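Local atomic coordinates of glucose 1-dehydrogenase (Haloferax mediterranei, PDB entry 2B5W), a protein that catalyses the NAD(P)+-dependent, zinc-requiring oxidation of D-glucose to D-glucono-1,5-lactone, and of several other aldose sugars, preferring NADP+ as electron acceptor. Residues Q230-V233 and E234-P237; G285-H288 and R289-L293. The protein carries 1 engineered substitution. All blocks are in the same frame, centred on the assembly; numbering follows the deposited sequence.

Both contacts are local turns of the nucleotide-binding half of the subunit, and along the chain they follow one another in series, neither enclosing nor crossing the other. Contact 1 comes first: after strand 224-227, outermost within this chain in the parallel sheet, residues 230-237 close a tight turn that leads into helix 236-239. The chain then runs through strand 243-248, helix 253-262 and strand 267-271 before contact 2 forms successive turns of helix 284-293, which precedes strand 297-300 at the sheet's other end. The two do not touch, their nearest atoms being about 9 Å apart, but both pack side chains on helix 253-262. Contact 2 also faces the second subunit.

Contact 1 of 2, residues Q230-V233 and E234-P237; sequences QTPV and EDVP. With K (potassium ion), chain G.
Pro232 and Asp235 meet through backbone and side chain alike where the chain folds over into helix 236-239. Asp235 N donates to Pro232 O at 2.9 Å, and one residue on, Val236 N donates to Val233 O at 3.1 Å, the straighter of the two bonds (160° at the hydrogen). Both bonds span i to i+3, as in a 3-10 turn. The tight side lies inward. Thr231 turns its methyl in that direction, CG2 being anti to the backbone N, and this carbon rests 3.9 Å from Val236 CG2, the two side chains crossing at about a right angle; Asp235 CB closes in beside it. The buried side chain of Val233 points away from the turn and packs on His255, Gln258 and Ala262 of helix 253-262.

The outer side is looser and carries the acids. Asp235 OD2 lies 3.5 Å from Pro232 CD, while Glu234, bent at chi2 (-92°), folds its carboxylate back so that OE1 stands 3.5 Å from Pro232 CB. The proline ring thus has a carboxylate oxygen against each of these two carbons, in van der Waals contact. At the far end Pro237 O binds a potassium ion at 2.7 Å, together with the carbonyl oxygens of Asp238 and Tyr240. The whole is a 3-10 turn leading into a short helix, after strand 224-227 of the Rossmann-type domain.

Contact 2 of 2, residues G285-H288 and R289-L293; sequences GAFH and REMVL
Helix 284-293 of the Rossmann-type domain lies against the second subunit of the dimer, and residues 285-293 form its regular alpha-helical turns, with a Met-aromatic contact on one flank. Four i to i+4 bonds join the turns, from Arg289 N to Gly285 O (2.9 Å) through to Val292 N to His288 O (3.3 Å), the first of them nearly straight at 167°. Toward helix 253-262, Phe287 and Met291 share Val260. Met291 CG sits over one face of the Phe287 ring, and the bend at chi2 carries SD above the same ring, 5.2 Å from its centroid and 25° off the normal. Glu290 takes its carboxylate away from the turn to Lys296, in a salt bridge, and to His294.

Polar bonds to the second subunit come from Arg289 and His288. Arg289 runs extended to CD, then bends at chi3 (71°), which brings NH1 back past Ala286 CA, at 4.1 Å, to a salt bridge with Asp277 of the second subunit. His288 NE2 is hydrogen-bonded to Glu248 of that subunit. Its ring lies alongside Val292, the two side chains pointing the same way, and Val292 CG2 meets the imidazole at its edge, 3.9 Å from His288 CD2.

Contact 1 of 2, residues Q230-V233 and E234-P237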
ATOM      1  N   GLN A 230      20.766  17.210   8.562  1.00 23.51           N
ATOM      2  CA  GLN A 230      20.727  18.327   7.637  1.00 26.45           C
ATOM      3  C   GLN A 230      19.434  18.434   6.844  1.00 32.87           C
ATOM      4  O   GLN A 230      18.879  19.538   6.673  1.00 27.48           O
ATOM      5  CB  GLN A 230      21.856  18.181   6.643  1.00 27.86           C
ATOM      6  CG  GLN A 230      23.233  18.205   7.263  1.00 35.10           C
ATOM      7  CD  GLN A 230      23.537  19.538   7.900  1.00 60.58           C
ATOM      8  OE1 GLN A 230      23.237  20.590   7.323  1.00 33.77           O
ATOM      9  NE2 GLN A 230      24.093  19.503   9.099  1.00 41.07           N
ATOM     10  N   THR A 231      18.985  17.294   6.317  1.00 25.56           N
ATOM     11  CA  THR A 231      17.840  17.225   5.441  1.00 27.65           C
ATOM     12  C   THR A 231      16.902  16.130   5.925  1.00 25.18           C
ATOM     13  O   THR A 231      17.152  14.956   5.665  1.00 26.99           O
ATOM     14  CB  THR A 231      18.286  16.912   4.019  1.00 29.16           C
ATOM     15  OG1 THR A 231      19.225  17.894   3.564  1.00 29.26           O
ATOM     16  CG2 THR A 231      17.103  17.001   3.048  1.00 28.59           C
ATOM     17  N   PRO A 232      15.828  16.498   6.622  1.00 26.72           N
ATOM     18  CA  PRO A 232      14.780  15.545   6.977  1.00 28.45           C
ATOM     19  C   PRO A 232      14.083  15.023   5.748  1.00 20.83           C
ATOM     20  O   PRO A 232      14.115  15.625   4.700  1.00 25.67           O
ATOM     21  CB  PRO A 232      13.799  16.380   7.813  1.00 33.59           C
ATOM     22  CG  PRO A 232      14.571  17.601   8.232  1.00 43.38           C
ATOM     23  CD  PRO A 232      15.541  17.857   7.139  1.00 32.86           C
ATOM     24  N   VAL A 233      13.448  13.872   5.916  1.00 25.68           N
ATOM     25  CA  VAL A 233      12.824  13.162   4.821  1.00 25.38           C
ATOM     26  C   VAL A 233      11.827  14.074   4.084  1.00 21.49           C
ATOM     27  O   VAL A 233      11.796  14.108   2.868  1.00 22.48           O
ATOM     28  CB  VAL A 233      12.170  11.850   5.309  1.00 22.76           C
ATOM     29  CG1 VAL A 233      11.334  11.195   4.175  1.00 22.46           C
ATOM     30  CG2 VAL A 233      13.228  10.858   5.822  1.00 21.44           C
ATOM     31  N   GLU A 234      11.027  14.824   4.841  1.00 22.50           N
ATOM     32  CA  GLU A 234      10.027  15.707   4.219  1.00 26.21           C
ATOM     33  C   GLU A 234      10.636  16.838   3.362  1.00 24.26           C
ATOM     34  O   GLU A 234       9.974  17.378   2.472  1.00 28.99           O
ATOM     35  CB  GLU A 234       9.005  16.203   5.254  1.00 29.95           C
ATOM     36  CG  GLU A 234       9.498  17.291   6.195  1.00 33.56           C
ATOM     37  CD  GLU A 234      10.090  16.762   7.481  1.00 37.96           C
ATOM     38  OE1 GLU A 234      10.458  15.558   7.554  1.00 35.61           O
ATOM     39  OE2 GLU A 234      10.198  17.570   8.434  1.00 38.33           O
ATOM     40  N   ASP A 235      11.909  17.193   3.624  1.00 27.81           N
ATOM     41  CA  ASP A 235      12.612  18.235   2.866  1.00 30.87           C
ATOM     42  C   ASP A 235      13.346  17.693   1.639  1.00 29.97           C
ATOM     43  O   ASP A 235      13.898  18.447   0.831  1.00 27.07           O
ATOM     44  CB  ASP A 235      13.672  18.922   3.745  1.00 27.89           C
ATOM     45  CG  ASP A 235      13.098  19.806   4.822  1.00 51.08           C
ATOM     46  OD1 ASP A 235      11.867  19.918   4.952  1.00 38.21           O
ATOM     47  OD2 ASP A 235      13.846  20.445   5.595  1.00 45.31           O
ATOM     48  N   VAL A 236      13.389  16.372   1.494  1.00 25.63           N
ATOM     49  CA  VAL A 236      14.158  15.786   0.410  1.00 23.77           C
ATOM     50  C   VAL A 236      13.703  16.215  -0.983  1.00 22.44           C
ATOM     51  O   VAL A 236      14.543  16.439  -1.843  1.00 24.39           O
ATOM     52  CB  VAL A 236      14.244  14.234   0.599  1.00 22.71           C
ATOM     53  CG1 VAL A 236      14.666  13.513  -0.660  1.00 27.84           C
ATOM     54  CG2 VAL A 236      15.140  13.890   1.770  1.00 26.14           C
ATOM     55  N   PRO A 237      12.392  16.292  -1.274  1.00 21.61           N
ATOM     56  CA  PRO A 237      11.950  16.772  -2.583  1.00 23.46           C
ATOM     57  C   PRO A 237      12.495  18.158  -2.958  1.00 21.05           C
ATOM     58  O   PRO A 237      12.838  18.353  -4.122  1.00 26.94           O
ATOM     59  CB  PRO A 237      10.428  16.792  -2.452  1.00 27.15           C
ATOM     60  CG  PRO A 237      10.175  15.679  -1.464  1.00 27.19           C
ATOM     61  CD  PRO A 237      11.258  15.810  -0.453  1.00 22.97           C
TER
HETATM   62  K     K G 904      14.269  19.674  -6.051  1.00 34.75           K

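Contact 2 of 2, residues G285-H288 and R289-L293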
ATOM      1  N   GLY A 285      -3.864  14.989   8.539  1.00 25.70           N
ATOM      2  CA  GLY A 285      -4.551  15.514   7.378  1.00 27.96           C
ATOM      3  C   GLY A 285      -3.680  15.552   6.140  1.00 30.33           C
ATOM      4  O   GLY A 285      -4.108  15.130   5.055  1.00 28.81           O
ATOM      5  N   ALA A 286      -2.456  16.061   6.289  1.00 27.18           N
ATOM      6  CA  ALA A 286      -1.539  16.147   5.161  1.00 34.67           C
ATOM      7  C   ALA A 286      -1.095  14.755   4.673  1.00 23.02           C
ATOM      8  O   ALA A 286      -0.950  14.568   3.484  1.00 28.06           O
ATOM      9  CB  ALA A 286      -0.296  17.004   5.524  1.00 35.60           C
ATOM     10  N   PHE A 287      -0.850  13.859   5.611  1.00 25.87           N
ATOM     11  CA  PHE A 287      -0.506  12.457   5.337  1.00 26.04           C
ATOM     12  C   PHE A 287      -1.607  11.822   4.494  1.00 25.24           C
ATOM     13  O   PHE A 287      -1.375  11.298   3.415  1.00 22.54           O
ATOM     14  CB  PHE A 287      -0.339  11.721   6.665  1.00 23.96           C
ATOM     15  CG  PHE A 287      -0.249  10.237   6.546  1.00 26.19           C
ATOM     16  CD1 PHE A 287       0.980   9.620   6.377  1.00 30.32           C
ATOM     17  CD2 PHE A 287      -1.395   9.439   6.605  1.00 27.24           C
ATOM     18  CE1 PHE A 287       1.080   8.227   6.289  1.00 28.95           C
ATOM     19  CE2 PHE A 287      -1.296   8.048   6.486  1.00 29.05           C
ATOM     20  CZ  PHE A 287      -0.054   7.450   6.327  1.00 32.26           C
ATOM     21  N   HIS A 288      -2.833  11.906   5.000  1.00 25.62           N
ATOM     22  CA  HIS A 288      -4.004  11.288   4.393  1.00 22.01           C
ATOM     23  C   HIS A 288      -4.262  11.860   3.018  1.00 20.83           C
ATOM     24  O   HIS A 288      -4.379  11.119   2.056  1.00 22.17           O
ATOM     25  CB  HIS A 288      -5.181  11.542   5.339  1.00 22.60           C
ATOM     26  CG  HIS A 288      -6.467  10.869   4.971  1.00 26.41           C
ATOM     27  ND1 HIS A 288      -7.544  10.864   5.834  1.00 26.83           N
ATOM     28  CD2 HIS A 288      -6.867  10.193   3.866  1.00 24.14           C
ATOM     29  CE1 HIS A 288      -8.541  10.187   5.287  1.00 25.24           C
ATOM     30  NE2 HIS A 288      -8.155   9.762   4.094  1.00 23.62           N
ATOM     31  N   ARG A 289      -4.318  13.188   2.877  1.00 18.62           N
ATOM     32  CA  ARG A 289      -4.641  13.801   1.606  1.00 24.00           C
ATOM     33  C   ARG A 289      -3.585  13.508   0.500  1.00 18.35           C
ATOM     34  O   ARG A 289      -3.926  13.288  -0.648  1.00 22.82           O
ATOM     35  CB  ARG A 289      -4.812  15.327   1.775  1.00 26.29           C
ATOM     36  CG  ARG A 289      -5.207  16.029   0.536  1.00 29.70           C
ATOM     37  CD  ARG A 289      -5.447  17.525   0.705  1.00 33.88           C
ATOM     38  NE  ARG A 289      -4.185  18.239   0.935  1.00 33.69           N
ATOM     39  CZ  ARG A 289      -3.714  18.621   2.117  1.00 43.20           C
ATOM     40  NH1 ARG A 289      -4.390  18.406   3.242  1.00 37.51           N
ATOM     41  NH2 ARG A 289      -2.545  19.244   2.167  1.00 36.52           N
ATOM     42  N   GLU A 290      -2.312  13.549   0.874  1.00 22.85           N
ATOM     43  CA  GLU A 290      -1.232  13.286  -0.065  1.00 26.21           C
ATOM     44  C   GLU A 290      -1.287  11.848  -0.566  1.00 23.24           C
ATOM     45  O   GLU A 290      -1.064  11.604  -1.747  1.00 21.42           O
ATOM     46  CB  GLU A 290       0.096  13.561   0.614  1.00 24.18           C
ATOM     47  CG  GLU A 290       1.304  13.470  -0.317  1.00 29.44           C
ATOM     48  CD  GLU A 290       1.226  14.393  -1.537  1.00 37.13           C
ATOM     49  OE1 GLU A 290       0.550  15.450  -1.513  1.00 35.27           O
ATOM     50  OE2 GLU A 290       1.860  14.076  -2.547  1.00 28.08           O
ATOM     51  N   MET A 291      -1.621  10.905   0.317  1.00 21.03           N
ATOM     52  CA  MET A 291      -1.770   9.509  -0.140  1.00 18.57           C
ATOM     53  C   MET A 291      -2.818   9.404  -1.211  1.00 16.83           C
ATOM     54  O   MET A 291      -2.697   8.686  -2.221  1.00 17.67           O
ATOM     55  CB  MET A 291      -2.168   8.580   0.996  1.00 18.58           C
ATOM     56  CG  MET A 291      -1.144   8.315   2.024  1.00 24.42           C
ATOM     57  SD  MET A 291       0.090   7.104   1.517  1.00 31.11           S
ATOM     58  CE  MET A 291      -0.845   5.521   1.307  1.00 22.27           C
ATOM     59  N   VAL A 292      -3.943  10.088  -1.007  1.00 18.89           N
ATOM     60  CA  VAL A 292      -5.064   9.945  -1.886  1.00 17.75           C
ATOM     61  C   VAL A 292      -4.901  10.717  -3.182  1.00 18.23           C
ATOM     62  O   VAL A 292      -5.004  10.152  -4.278  1.00 18.10           O
ATOM     63  CB  VAL A 292      -6.357  10.429  -1.153  1.00 19.18           C
ATOM     64  CG1 VAL A 292      -7.565  10.501  -2.108  1.00 18.09           C
ATOM     65  CG2 VAL A 292      -6.637   9.512   0.036  1.00 21.09           C
ATOM     66  N   LEU A 293      -4.658  12.017  -3.079  1.00 20.60           N
ATOM     67  CA  LEU A 293      -4.599  12.841  -4.263  1.00 21.50           C
ATOM     68  C   LEU A 293      -3.489  12.464  -5.260  1.00 16.16           C
ATOM     69  O   LEU A 293      -3.596  12.781  -6.443  1.00 19.18           O
ATOM     70  CB  LEU A 293      -4.493  14.328  -3.873  1.00 26.48           C
ATOM     71  CG  LEU A 293      -5.763  14.913  -3.207  1.00 29.00           C
ATOM     72  CD1 LEU A 293      -5.640  16.426  -3.127  1.00 31.77           C
ATOM     73  CD2 LEU A 293      -7.019  14.536  -3.921  1.00 28.39           C
TER